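Local structure of dephospho-CoA kinase (Campylobacter jejuni subsp. jejuni serotype O:2, 4ZO4) at residues N6-T11 / A113-I118; I33-I38 / E117-F122; K41-N46 / I69-L74; L48-I53 / K86-F91. The protein probably catalyses the ATP-dependent phosphorylation of the 3'-hydroxyl of dephospho-CoA, the last step of coenzyme A biosynthesis. All blocks are in the same frame, centred on the assembly; numbering follows the deposited sequence.

In the fold
The four contacts show how packing chemistry follows position in the fold. Contact 1 is the core of the parallel sheet, joining strands 7-12 and 114-117 through regular backbone hydrogen bonds, with mostly buried side chains on both faces. Contact 2 touches it, sharing Glu117 and Ile118, and carries the pairing to strand 31-34, but is only partly buried and reaches the second subunit. Contacts 3 and 4 are buried, yet their centres lie about 18 and 21 Å from that of the chain, away from the sheet and the predicted ATP site, among helices 35-45, 47-54, 71-80 and 82-109. They touch each other, rely on aliphatic and aromatic groups instead of interstrand bonds, and also meet the second subunit.

Contact 1 of 4, residues N6-T11 / A113-I118; sequences NAFFVT and AFFVEI
Phe9 and Val116 lie side by side on one face of the paired strands, pointing the same way, with Phe9 CD1 3.6 Å from Val116 CB. Phe9 CD1 and CE1 approach Val116 CB and both its methyls obliquely to the ring, and Met104 of helix 82-109 packs against both residues. On the same face, Ala7 sets its CA over the Phe114 ring, a CH-pi contact 3.9 Å from the centroid. Phe114 reaches it because its CG sits between the backbone N and the carbonyl carbon (chi1 69°), which swings the ring toward the other strand. The other face carries Phe8, Val10 and Phe115; here Val10 CG2 approaches Phe115 CD1 at 3.5 Å, with Phe21 and Ile22 of helix 15-27 close by.

This is the middle of a parallel sheet in a P-loop kinase fold, where strand 7-12 leads into the predicted ATP-binding loop. Its backbone bonds include Phe8 N to Phe114 O at 2.8 Å and Val10 N to Val116 O at 2.9 Å.

The solvent side lies at the strand starts, where Asn6 and Ala113 are partly exposed, although Phe114 N still donates to Asn6 O. Asn6 OD1 lies near Ala113 N at an angle too poor for a hydrogen bond. Partly exposed at the other end, Glu117 sends its carboxylate toward Lys18, a weak, long ion pair.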
loop_
_atom_site.group_PDB
_atom_site.type_symbol
_atom_site.label_atom_id
_atom_site.label_comp_id
_atom_site.label_asym_id
_atom_site.label_seq_id
_atom_site.Cartn_x
_atom_site.Cartn_y
_atom_site.Cartn_z
ATOM N N ASN A 6 34.519 -3.604 -5.503
ATOM C CA ASN A 6 34.889 -2.195 -5.731
ATOM C C ASN A 6 33.712 -1.268 -5.744
ATOM O O ASN A 6 33.861 -0.078 -6.048
ATOM C CB ASN A 6 35.642 -2.035 -7.056
ATOM C CG ASN A 6 37.039 -2.594 -6.984
ATOM O OD1 ASN A 6 38.017 -1.867 -6.714
ATOM N ND2 ASN A 6 37.138 -3.909 -7.143
ATOM N N ALA A 7 32.537 -1.816 -5.411
ATOM C CA ALA A 7 31.264 -1.101 -5.531
ATOM C C ALA A 7 30.910 -0.432 -4.251
ATOM O O ALA A 7 30.871 -1.071 -3.207
ATOM C CB ALA A 7 30.143 -2.052 -5.891
ATOM N N PHE A 8 30.610 0.854 -4.334
ATOM C CA PHE A 8 30.145 1.556 -3.180
ATOM C C PHE A 8 28.884 2.325 -3.546
ATOM O O PHE A 8 28.878 3.075 -4.518
ATOM C CB PHE A 8 31.278 2.434 -2.630
ATOM C CG PHE A 8 32.417 1.628 -2.050
ATOM C CD1 PHE A 8 32.402 1.229 -0.725
ATOM C CD2 PHE A 8 33.468 1.210 -2.851
ATOM C CE1 PHE A 8 33.421 0.456 -0.203
ATOM C CE2 PHE A 8 34.486 0.437 -2.333
ATOM C CZ PHE A 8 34.459 0.057 -1.009
ATOM N N PHE A 9 27.804 2.113 -2.797
ATOM C CA PHE A 9 26.600 2.910 -3.032
ATOM C C PHE A 9 26.726 4.200 -2.256
ATOM O O PHE A 9 27.156 4.209 -1.124
ATOM C CB PHE A 9 25.298 2.119 -2.712
ATOM C CG PHE A 9 25.068 0.948 -3.656
ATOM C CD1 PHE A 9 24.536 1.153 -4.922
ATOM C CD2 PHE A 9 25.470 -0.336 -3.305
ATOM C CE1 PHE A 9 24.367 0.088 -5.809
ATOM C CE2 PHE A 9 25.321 -1.396 -4.186
ATOM C CZ PHE A 9 24.758 -1.188 -5.440
ATOM N N VAL A 10 26.390 5.303 -2.885
ATOM C CA VAL A 10 26.407 6.547 -2.183
ATOM C C VAL A 10 24.990 7.069 -2.089
ATOM O O VAL A 10 24.385 7.407 -3.097
ATOM C CB VAL A 10 27.247 7.571 -2.922
ATOM C CG1 VAL A 10 27.192 8.905 -2.189
ATOM C CG2 VAL A 10 28.671 7.065 -3.048
ATOM N N THR A 11 24.458 7.148 -0.876
ATOM C CA THR A 11 23.101 7.613 -0.718
ATOM C C THR A 11 23.051 8.651 0.382
ATOM O O THR A 11 23.916 8.652 1.238
ATOM C CB THR A 11 22.155 6.432 -0.424
ATOM O OG1 THR A 11 20.862 6.933 -0.111
ATOM C CG2 THR A 11 22.648 5.615 0.732
ATOM N N ALA A 113 38.080 1.026 -7.098
ATOM C CA ALA A 113 36.861 1.396 -6.379
ATOM C C ALA A 113 36.046 2.374 -7.188
ATOM O O ALA A 113 36.625 3.265 -7.854
ATOM C CB ALA A 113 37.180 2.004 -5.027
ATOM N N PHE A 114 34.715 2.188 -7.118
ATOM C CA PHE A 114 33.730 3.027 -7.802
ATOM C C PHE A 114 32.429 3.223 -6.980
ATOM O O PHE A 114 32.095 2.426 -6.092
ATOM C CB PHE A 114 33.414 2.469 -9.207
ATOM C CG PHE A 114 32.651 1.167 -9.204
ATOM C CD1 PHE A 114 31.273 1.147 -9.394
ATOM C CD2 PHE A 114 33.315 -0.050 -9.036
ATOM C CE1 PHE A 114 30.575 -0.054 -9.395
ATOM C CE2 PHE A 114 32.622 -1.257 -9.038
ATOM C CZ PHE A 114 31.248 -1.258 -9.219
ATOM N N PHE A 115 31.705 4.294 -7.315
ATOM C CA PHE A 115 30.547 4.760 -6.563
ATOM C C PHE A 115 29.268 4.882 -7.421
ATOM O O PHE A 115 29.225 5.597 -8.427
ATOM C CB PHE A 115 30.898 6.094 -5.878
ATOM C CG PHE A 115 31.995 5.958 -4.845
ATOM C CD1 PHE A 115 31.718 5.409 -3.601
ATOM C CD2 PHE A 115 33.311 6.328 -5.133
ATOM C CE1 PHE A 115 32.714 5.239 -2.653
ATOM C CE2 PHE A 115 34.316 6.152 -4.188
ATOM C CZ PHE A 115 34.010 5.609 -2.943
ATOM N N VAL A 116 28.239 4.148 -7.025
ATOM C CA VAL A 116 26.918 4.232 -7.646
ATOM C C VAL A 116 26.129 5.246 -6.842
ATOM O O VAL A 116 25.663 4.975 -5.720
ATOM C CB VAL A 116 26.173 2.870 -7.598
ATOM C CG1 VAL A 116 24.825 2.963 -8.273
ATOM C CG2 VAL A 116 27.007 1.751 -8.227
ATOM N N GLU A 117 26.004 6.441 -7.374
ATOM C CA GLU A 117 25.146 7.409 -6.722
ATOM C C GLU A 117 23.710 6.878 -6.802
ATOM O O GLU A 117 23.286 6.419 -7.867
ATOM C CB GLU A 117 25.277 8.769 -7.413
ATOM C CG GLU A 117 24.198 9.754 -7.009
ATOM C CD GLU A 117 24.518 11.172 -7.426
ATOM O OE1 GLU A 117 25.380 11.359 -8.314
ATOM O OE2 GLU A 117 23.893 12.093 -6.855
ATOM N N ILE A 118 22.963 6.930 -5.700
ATOM C CA ILE A 118 21.580 6.397 -5.708
ATOM C C ILE A 118 20.657 7.088 -4.696
ATOM O O ILE A 118 21.025 7.252 -3.539
ATOM C CB ILE A 118 21.600 4.871 -5.476
ATOM C CG1 ILE A 118 20.215 4.251 -5.657
ATOM C CG2 ILE A 118 22.134 4.530 -4.103
ATOM C CD1 ILE A 118 20.202 2.735 -5.602
#

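Contact 2 of 4, residues I33-I38 / E117-F122; sequences ISADKI and EIPLFF
The Phe122 ring takes Ala35 CB over one face, offset toward the rim and 4.1 Å from the centroid, a CH-pi contact. Toward the same ring comes the Asp36 carboxylate, its plane turned 36° from that of the ring, with OD1 3.4 Å from Phe122 CE2 in an oblique approach. Pro119 meets that carboxylate from the opposite direction, with Pro119 CG the ring atom nearest it. Phe122 holds its CG anti to the backbone N (chi1 -155°) and reaches back to the first turn of helix 35-45. The methyl of Ala35 also touches Ile118 CG1 at 3.9 Å, so the one methyl meets both Phe122 and Ile118 of the loop.

The backbones join in one parallel bridge, Ser34 with Glu117: Glu117 N donates to Ile33 O at 2.9 Å, and Ala35 N to Glu117 O at 3.0 Å. Ser34 is also the helix N-cap, its OG accepting a weak bond from Lys37 N at 3.3 Å.

Strand 31-34, the outermost of the sheet within this chain, adjoins 114-117, whose Glu117 places this edge beside Lys18 of the predicted ATP-binding P-loop. Helix 82-109 packs on Ile33 and Ile38, helix 15-27 on Pro119, and Asn80 of the second subunit on Phe122.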
loop_
_atom_site.group_PDB
_atom_site.type_symbol
_atom_site.label_atom_id
_atom_site.label_comp_id
_atom_site.label_asym_id
_atom_site.label_seq_id
_atom_site.Cartn_x
_atom_site.Cartn_y
_atom_site.Cartn_z
ATOM N N ILE A 33 28.750 6.151 -11.269
ATOM C CA ILE A 33 27.579 6.136 -12.185
ATOM C C ILE A 33 26.374 6.697 -11.451
ATOM O O ILE A 33 26.276 6.597 -10.228
ATOM C CB ILE A 33 27.275 4.732 -12.750
ATOM C CG1 ILE A 33 26.864 3.762 -11.643
ATOM C CG2 ILE A 33 28.498 4.195 -13.479
ATOM C CD1 ILE A 33 26.863 2.314 -12.077
ATOM N N SER A 34 25.479 7.338 -12.173
ATOM C CA SER A 34 24.261 7.878 -11.531
ATOM C C SER A 34 23.051 6.974 -11.765
ATOM O O SER A 34 22.756 6.608 -12.908
ATOM C CB SER A 34 23.961 9.280 -12.027
ATOM O OG SER A 34 22.718 9.736 -11.520
ATOM N N ALA A 35 22.351 6.623 -10.683
ATOM C CA ALA A 35 21.157 5.759 -10.775
ATOM C C ALA A 35 20.038 6.495 -11.481
ATOM O O ALA A 35 19.448 5.942 -12.400
ATOM C CB ALA A 35 20.700 5.275 -9.409
ATOM N N ASP A 36 19.792 7.750 -11.115
ATOM C CA ASP A 36 18.739 8.540 -11.787
ATOM C C ASP A 36 19.019 8.829 -13.240
ATOM O O ASP A 36 18.084 8.953 -14.023
ATOM C CB ASP A 36 18.481 9.864 -11.083
ATOM C CG ASP A 36 17.710 9.688 -9.817
ATOM O OD1 ASP A 36 17.403 8.516 -9.477
ATOM O OD2 ASP A 36 17.394 10.708 -9.160
ATOM N N LYS A 37 20.280 8.949 -13.625
ATOM C CA LYS A 37 20.569 9.222 -15.024
ATOM C C LYS A 37 20.215 7.955 -15.800
ATOM O O LYS A 37 19.400 7.989 -16.721
ATOM C CB LYS A 37 22.030 9.655 -15.215
ATOM C CG LYS A 37 22.356 11.010 -14.584
ATOM C CD LYS A 37 22.015 12.181 -15.517
ATOM C CE LYS A 37 22.482 13.538 -14.971
ATOM N NZ LYS A 37 21.361 14.339 -14.378
ATOM N N ILE A 38 20.769 6.824 -15.374
ATOM C CA ILE A 38 20.378 5.535 -15.950
ATOM C C ILE A 38 18.839 5.392 -16.033
ATOM O O ILE A 38 18.295 4.980 -17.065
ATOM C CB ILE A 38 20.951 4.364 -15.154
ATOM C CG1 ILE A 38 22.462 4.309 -15.310
ATOM C CG2 ILE A 38 20.402 3.059 -15.670
ATOM C CD1 ILE A 38 23.179 3.497 -14.239
ATOM N N GLU A 117 26.004 6.441 -7.374
ATOM C CA GLU A 117 25.146 7.409 -6.722
ATOM C C GLU A 117 23.710 6.878 -6.802
ATOM O O GLU A 117 23.286 6.419 -7.867
ATOM C CB GLU A 117 25.277 8.769 -7.413
ATOM C CG GLU A 117 24.198 9.754 -7.009
ATOM C CD GLU A 117 24.518 11.172 -7.426
ATOM O OE1 GLU A 117 25.380 11.359 -8.314
ATOM O OE2 GLU A 117 23.893 12.093 -6.855
ATOM N N ILE A 118 22.963 6.930 -5.700
ATOM C CA ILE A 118 21.580 6.397 -5.708
ATOM C C ILE A 118 20.657 7.088 -4.696
ATOM O O ILE A 118 21.025 7.252 -3.539
ATOM C CB ILE A 118 21.600 4.871 -5.476
ATOM C CG1 ILE A 118 20.215 4.251 -5.657
ATOM C CG2 ILE A 118 22.134 4.530 -4.103
ATOM C CD1 ILE A 118 20.202 2.735 -5.602
ATOM N N PRO A 119 19.460 7.525 -5.130
ATOM C CA PRO A 119 18.440 8.030 -4.186
ATOM C C PRO A 119 18.057 7.033 -3.121
ATOM O O PRO A 119 17.824 5.869 -3.411
ATOM C CB PRO A 119 17.229 8.315 -5.064
ATOM C CG PRO A 119 17.743 8.426 -6.472
ATOM C CD PRO A 119 19.060 7.705 -6.536
ATOM N N LEU A 120 17.998 7.500 -1.884
ATOM C CA LEU A 120 17.883 6.610 -0.735
ATOM C C LEU A 120 16.783 5.582 -0.912
ATOM O O LEU A 120 17.012 4.424 -0.601
ATOM C CB LEU A 120 17.700 7.408 0.568
ATOM C CG LEU A 120 17.617 6.661 1.910
ATOM C CD1 LEU A 120 18.806 5.741 2.131
ATOM C CD2 LEU A 120 17.493 7.631 3.076
ATOM N N PHE A 121 15.599 5.984 -1.394
ATOM C CA PHE A 121 14.477 5.025 -1.521
ATOM C C PHE A 121 14.248 4.547 -2.957
ATOM O O PHE A 121 13.142 4.532 -3.443
ATOM C CB PHE A 121 13.196 5.605 -0.918
ATOM C CG PHE A 121 13.310 5.927 0.541
ATOM C CD1 PHE A 121 13.784 7.168 0.953
ATOM C CD2 PHE A 121 12.941 4.991 1.500
ATOM C CE1 PHE A 121 13.897 7.467 2.290
ATOM C CE2 PHE A 121 13.056 5.283 2.838
ATOM C CZ PHE A 121 13.542 6.523 3.235
ATOM N N PHE A 122 15.309 4.115 -3.619
ATOM C CA PHE A 122 15.270 3.757 -5.026
ATOM C C PHE A 122 14.689 2.404 -5.084
ATOM O O PHE A 122 14.893 1.618 -4.184
ATOM C CB PHE A 122 16.680 3.687 -5.593
ATOM C CG PHE A 122 16.775 3.903 -7.076
ATOM C CD1 PHE A 122 17.371 2.963 -7.874
ATOM C CD2 PHE A 122 16.314 5.079 -7.656
ATOM C CE1 PHE A 122 17.504 3.178 -9.226
ATOM C CE2 PHE A 122 16.423 5.297 -9.016
ATOM C CZ PHE A 122 17.019 4.341 -9.800
#

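Contact 3 of 4, residues K41-N46 / I69-L74; sequences KILDEN and IDRKIL
Leu43, in the last turns of helix 35-45, points its CD1 methyl at the opening turn of helix 71-80. The two elements belong to the helical insertion between strands 31-34 and 114-117, which in the CoaE family probably corresponds to the CoA-binding domain. Leu43 and Arg71 cross at about a right angle, so the methyl meets the flank of the arginine chain, Leu43 CD1 lying 4.0 Å from Arg71 CG. Against Leu74 the crossing is oblique, and Leu43 CD1 and Leu74 CD2 meet as methyls 4.1 Å apart. Leu74 holds its CG anti to the backbone N (chi1 176°), which turns the branched end toward Leu43.

The aliphatic part of Arg71 is itself bent, at chi2 and chi3, and the guanidinium goes on to a salt bridge with Glu76 of the second subunit. Ile69 brings CG1 to 3.7 Å from the carbonyl O of Leu43, and also touches Ala47 and Leu50 of helix 47-54. Asp44 comes near the same residue, but its OD1 stays 3.7 Å from Ile69 N. Phe79 of the second subunit also packs on Leu43, so an intersubunit surface borders this small apolar cluster.

At the end of helix 35-45 the carbonyl O of Ile42 is gripped twice: Asn46 N and Asn46 ND2, each 3.0 Å from Ile42 O, reach it from opposite faces of its plane.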
loop_
_atom_site.group_PDB
_atom_site.type_symbol
_atom_site.label_atom_id
_atom_site.label_comp_id
_atom_site.label_asym_id
_atom_site.label_seq_id
_atom_site.Cartn_x
_atom_site.Cartn_y
_atom_site.Cartn_z
ATOM N N LYS A 41 17.291 7.587 -18.733
ATOM C CA LYS A 41 17.637 7.085 -20.071
ATOM C C LYS A 41 16.794 5.850 -20.472
ATOM O O LYS A 41 16.659 5.544 -21.662
ATOM C CB LYS A 41 19.150 6.775 -20.152
ATOM C CG LYS A 41 19.840 7.253 -21.443
ATOM C CD LYS A 41 19.985 6.147 -22.491
ATOM C CE LYS A 41 20.303 6.672 -23.886
ATOM N NZ LYS A 41 19.046 7.000 -24.623
ATOM N N ILE A 42 16.225 5.139 -19.494
ATOM C CA ILE A 42 15.367 3.994 -19.795
ATOM C C ILE A 42 14.078 4.472 -20.472
ATOM O O ILE A 42 13.644 3.880 -21.483
ATOM C CB ILE A 42 15.030 3.181 -18.529
ATOM C CG1 ILE A 42 16.221 2.322 -18.083
ATOM C CG2 ILE A 42 13.825 2.288 -18.749
ATOM C CD1 ILE A 42 16.950 1.613 -19.185
ATOM N N LEU A 43 13.497 5.550 -19.939
ATOM C CA LEU A 43 12.308 6.154 -20.545
ATOM C C LEU A 43 12.518 6.552 -22.003
ATOM O O LEU A 43 11.621 6.347 -22.817
ATOM C CB LEU A 43 11.854 7.370 -19.758
ATOM C CG LEU A 43 11.533 7.051 -18.302
ATOM C CD1 LEU A 43 10.956 8.293 -17.637
ATOM C CD2 LEU A 43 10.588 5.849 -18.141
ATOM N N ASP A 44 13.694 7.101 -22.331
ATOM C CA ASP A 44 14.001 7.505 -23.706
ATOM C C ASP A 44 14.342 6.331 -24.607
ATOM O O ASP A 44 14.013 6.358 -25.785
ATOM C CB ASP A 44 15.166 8.505 -23.745
ATOM C CG ASP A 44 14.786 9.907 -23.247
ATOM O OD1 ASP A 44 13.828 10.517 -23.781
ATOM O OD2 ASP A 44 15.477 10.419 -22.345
ATOM N N GLU A 45 15.032 5.311 -24.104
ATOM C CA GLU A 45 15.340 4.142 -24.961
ATOM C C GLU A 45 14.073 3.395 -25.313
ATOM O O GLU A 45 14.033 2.728 -26.316
ATOM C CB GLU A 45 16.276 3.147 -24.279
ATOM C CG GLU A 45 17.735 3.573 -24.174
ATOM C CD GLU A 45 18.546 2.633 -23.286
ATOM O OE1 GLU A 45 18.500 1.397 -23.531
ATOM O OE2 GLU A 45 19.220 3.132 -22.344
ATOM N N ASN A 46 13.061 3.476 -24.445
ATOM C CA ASN A 46 11.781 2.776 -24.633
ATOM C C ASN A 46 10.671 3.770 -24.814
ATOM O O ASN A 46 9.645 3.697 -24.147
ATOM C CB ASN A 46 11.481 1.901 -23.425
ATOM C CG ASN A 46 12.485 0.802 -23.284
ATOM O OD1 ASN A 46 12.432 -0.162 -24.025
ATOM N ND2 ASN A 46 13.455 0.974 -22.384
ATOM N N ILE A 69 10.275 11.076 -24.781
ATOM C CA ILE A 69 9.084 10.977 -23.914
ATOM C C ILE A 69 8.856 12.314 -23.210
ATOM O O ILE A 69 9.770 12.864 -22.582
ATOM C CB ILE A 69 9.221 9.833 -22.863
ATOM C CG1 ILE A 69 8.708 8.507 -23.420
ATOM C CG2 ILE A 69 8.483 10.141 -21.566
ATOM C CD1 ILE A 69 7.211 8.316 -23.309
ATOM N N ASP A 70 7.634 12.825 -23.312
ATOM C CA ASP A 70 7.234 13.985 -22.540
ATOM C C ASP A 70 7.070 13.503 -21.102
ATOM O O ASP A 70 6.077 12.854 -20.772
ATOM C CB ASP A 70 5.927 14.563 -23.078
ATOM C CG ASP A 70 5.771 16.065 -22.800
ATOM O OD1 ASP A 70 6.333 16.584 -21.806
ATOM O OD2 ASP A 70 5.058 16.729 -23.591
ATOM N N ARG A 71 8.072 13.794 -20.270
ATOM C CA ARG A 71 8.121 13.320 -18.883
ATOM C C ARG A 71 7.129 14.045 -17.975
ATOM O O ARG A 71 6.760 13.533 -16.915
ATOM C CB ARG A 71 9.557 13.430 -18.315
ATOM C CG ARG A 71 10.410 12.170 -18.499
ATOM C CD ARG A 71 11.871 12.450 -18.842
ATOM N NE ARG A 71 12.648 12.939 -17.700
ATOM C CZ ARG A 71 13.238 14.137 -17.606
ATOM N NH1 ARG A 71 13.166 15.038 -18.588
ATOM N NH2 ARG A 71 13.929 14.439 -16.512
ATOM N N LYS A 72 6.700 15.235 -18.384
ATOM C CA LYS A 72 5.701 15.984 -17.619
ATOM C C LYS A 72 4.345 15.282 -17.698
ATOM O O LYS A 72 3.721 14.984 -16.688
ATOM C CB LYS A 72 5.585 17.421 -18.143
ATOM C CG LYS A 72 4.868 18.372 -17.187
ATOM C CD LYS A 72 4.915 19.823 -17.658
ATOM C CE LYS A 72 3.906 20.682 -16.898
ATOM N NZ LYS A 72 3.829 22.082 -17.409
ATOM N N ILE A 73 3.915 15.023 -18.921
ATOM C CA ILE A 73 2.699 14.285 -19.182
ATOM C C ILE A 73 2.728 12.885 -18.543
ATOM O O ILE A 73 1.778 12.506 -17.841
ATOM C CB ILE A 73 2.440 14.197 -20.701
ATOM C CG1 ILE A 73 2.221 15.605 -21.271
ATOM C CG2 ILE A 73 1.212 13.344 -21.005
ATOM C CD1 ILE A 73 2.098 15.661 -22.784
ATOM N N LEU A 74 3.807 12.128 -18.746
ATOM C CA LEU A 74 3.859 10.764 -18.216
ATOM C C LEU A 74 3.671 10.768 -16.712
ATOM O O LEU A 74 2.920 9.931 -16.180
ATOM C CB LEU A 74 5.179 10.076 -18.543
ATOM C CG LEU A 74 5.376 8.674 -17.950
ATOM C CD1 LEU A 74 4.515 7.659 -18.671
ATOM C CD2 LEU A 74 6.838 8.278 -18.045
#

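Contact 4 of 4, residues L48-I53 / K86-F91; sequences LELEKI and KILENF
Phe91 meets Leu50 and Ile53 because its CG is anti to the backbone N (chi1 -167°), throwing the ring out from helix 82-109 toward helix 47-54. Leu50 responds with the other common setting, CG anti to the carbonyl carbon (chi1 -72°), and its CD2 methyl lands 3.5 Å from Phe91 CE2. Ile53 brings CD1 to 3.5 Å from Phe91 CE1, on the other side of CZ from the carbon that Leu50 meets. Both approaches are oblique, so the ring is wedged between two aliphatic branches one helical turn apart, and Glu49 CB adds a looser touch at Phe91 CZ, 4.3 Å away.

The other branch of Ile53, CG2, meets Ile87 CG2 at 3.6 Å, methyl to methyl, one turn before Phe91. From a neighbouring position Leu88 turns CD1 toward Leu50 CD2, 3.7 Å away.

This is an antiparallel helix pair inside the all-helical insertion of the kinase, its segments running at 154° with axes 11.9 Å apart. Such a wide spacing is consistent with a large ring and branched side chains lying between the backbones, and the contact across it is wholly apolar in the side chains that carry it. Helix 71-80 closes one flank, Leu74 and Val78 lying on Leu88.

Lys95, further along the same helix as Phe91, makes a cation-pi contact with the Phe91 ring. At the end of segment 48-53, Ile53 O accepts a hydrogen bond from Arg161 of the second subunit, whose Leu153 also packs on Ile53.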
loop_
_atom_site.group_PDB
_atom_site.type_symbol
_atom_site.label_atom_id
_atom_site.label_comp_id
_atom_site.label_asym_id
_atom_site.label_seq_id
_atom_site.Cartn_x
_atom_site.Cartn_y
_atom_site.Cartn_z
ATOM N N LEU A 48 9.023 4.598 -27.827
ATOM C CA LEU A 48 7.893 4.107 -28.624
ATOM C C LEU A 48 7.012 3.123 -27.850
ATOM O O LEU A 48 5.783 3.231 -27.900
ATOM C CB LEU A 48 8.336 3.479 -29.952
ATOM C CG LEU A 48 8.788 4.480 -31.020
ATOM C CD1 LEU A 48 9.117 3.768 -32.327
ATOM C CD2 LEU A 48 7.742 5.566 -31.243
ATOM N N GLU A 49 7.603 2.169 -27.142
ATOM C CA GLU A 49 6.754 1.197 -26.459
ATOM C C GLU A 49 5.883 1.878 -25.405
ATOM O O GLU A 49 4.700 1.598 -25.303
ATOM C CB GLU A 49 7.537 0.001 -25.903
ATOM C CG GLU A 49 7.524 -1.193 -26.862
ATOM C CD GLU A 49 6.087 -1.694 -27.215
ATOM O OE1 GLU A 49 5.833 -2.113 -28.393
ATOM O OE2 GLU A 49 5.201 -1.658 -26.311
ATOM N N LEU A 50 6.458 2.825 -24.680
ATOM C CA LEU A 50 5.734 3.577 -23.655
ATOM C C LEU A 50 4.549 4.379 -24.245
ATOM O O LEU A 50 3.447 4.418 -23.685
ATOM C CB LEU A 50 6.706 4.503 -22.900
ATOM C CG LEU A 50 7.719 3.867 -21.926
ATOM C CD1 LEU A 50 8.906 4.788 -21.662
ATOM C CD2 LEU A 50 7.043 3.530 -20.596
ATOM N N GLU A 51 4.754 5.012 -25.379
ATOM C CA GLU A 51 3.635 5.665 -26.057
ATOM C C GLU A 51 2.462 4.694 -26.230
ATOM O O GLU A 51 1.348 5.059 -25.857
ATOM C CB GLU A 51 4.046 6.222 -27.402
ATOM C CG GLU A 51 3.064 7.230 -27.983
ATOM C CD GLU A 51 1.916 6.617 -28.785
ATOM O OE1 GLU A 51 0.863 7.305 -28.877
ATOM O OE2 GLU A 51 2.056 5.472 -29.313
ATOM N N LYS A 52 2.693 3.486 -26.779
ATOM C CA LYS A 52 1.599 2.464 -26.960
ATOM C C LYS A 52 0.875 2.162 -25.647
ATOM O O LYS A 52 -0.304 2.347 -25.519
ATOM C CB LYS A 52 2.139 1.134 -27.513
ATOM C CG LYS A 52 2.274 1.057 -29.026
ATOM C CD LYS A 52 3.563 0.347 -29.439
ATOM C CE LYS A 52 3.757 0.398 -30.949
ATOM N NZ LYS A 52 5.132 0.032 -31.430
ATOM N N ILE A 53 1.637 1.738 -24.661
ATOM C CA ILE A 53 1.146 1.332 -23.356
ATOM C C ILE A 53 0.378 2.462 -22.691
ATOM O O ILE A 53 -0.677 2.230 -22.168
ATOM C CB ILE A 53 2.361 0.914 -22.474
ATOM C CG1 ILE A 53 3.161 -0.232 -23.144
ATOM C CG2 ILE A 53 1.918 0.483 -21.083
ATOM C CD1 ILE A 53 4.457 -0.576 -22.448
ATOM N N LYS A 86 1.352 1.483 -11.667
ATOM C CA LYS A 86 1.867 0.133 -11.477
ATOM C C LYS A 86 2.500 -0.344 -12.762
ATOM O O LYS A 86 3.549 -0.958 -12.744
ATOM C CB LYS A 86 0.797 -0.830 -11.013
ATOM C CG LYS A 86 0.342 -0.595 -9.583
ATOM C CD LYS A 86 -0.620 -1.678 -9.106
ATOM C CE LYS A 86 -1.234 -1.317 -7.744
ATOM N NZ LYS A 86 -1.919 -2.450 -7.040
ATOM N N ILE A 87 1.905 -0.029 -13.901
ATOM C CA ILE A 87 2.474 -0.515 -15.145
ATOM C C ILE A 87 3.868 0.080 -15.325
ATOM O O ILE A 87 4.819 -0.643 -15.665
ATOM C CB ILE A 87 1.545 -0.248 -16.334
ATOM C CG1 ILE A 87 0.296 -1.128 -16.239
ATOM C CG2 ILE A 87 2.196 -0.636 -17.640
ATOM C CD1 ILE A 87 -0.763 -0.758 -17.251
ATOM N N LEU A 88 4.010 1.380 -15.059
ATOM C CA LEU A 88 5.297 2.016 -15.212
ATOM C C LEU A 88 6.361 1.363 -14.301
ATOM O O LEU A 88 7.454 0.977 -14.757
ATOM C CB LEU A 88 5.206 3.496 -14.920
ATOM C CG LEU A 88 6.456 4.207 -15.461
ATOM C CD1 LEU A 88 6.553 4.074 -16.976
ATOM C CD2 LEU A 88 6.434 5.671 -15.035
ATOM N N GLU A 89 6.026 1.213 -13.027
ATOM C CA GLU A 89 6.919 0.537 -12.101
ATOM C C GLU A 89 7.357 -0.815 -12.658
ATOM O O GLU A 89 8.543 -1.081 -12.713
ATOM C CB GLU A 89 6.270 0.351 -10.731
ATOM C CG GLU A 89 6.081 1.649 -9.941
ATOM C CD GLU A 89 5.036 1.539 -8.813
ATOM O OE1 GLU A 89 4.413 0.448 -8.639
ATOM O OE2 GLU A 89 4.803 2.554 -8.102
ATOM N N ASN A 90 6.428 -1.651 -13.110
ATOM C CA ASN A 90 6.789 -2.983 -13.562
ATOM C C ASN A 90 7.480 -2.925 -14.904
ATOM O O ASN A 90 8.328 -3.755 -15.248
ATOM C CB ASN A 90 5.564 -3.874 -13.632
ATOM C CG ASN A 90 5.868 -5.216 -14.248
ATOM O OD1 ASN A 90 6.428 -6.087 -13.600
ATOM N ND2 ASN A 90 5.504 -5.385 -15.507
ATOM N N PHE A 91 7.156 -1.912 -15.675
ATOM C CA PHE A 91 7.884 -1.709 -16.924
ATOM C C PHE A 91 9.352 -1.390 -16.731
ATOM O O PHE A 91 10.170 -1.902 -17.476
ATOM C CB PHE A 91 7.256 -0.581 -17.715
ATOM C CG PHE A 91 7.727 -0.510 -19.126
ATOM C CD1 PHE A 91 7.284 -1.419 -20.071
ATOM C CD2 PHE A 91 8.581 0.492 -19.520
ATOM C CE1 PHE A 91 7.713 -1.328 -21.399
ATOM C CE2 PHE A 91 9.023 0.594 -20.822
ATOM C CZ PHE A 91 8.576 -0.303 -21.769
#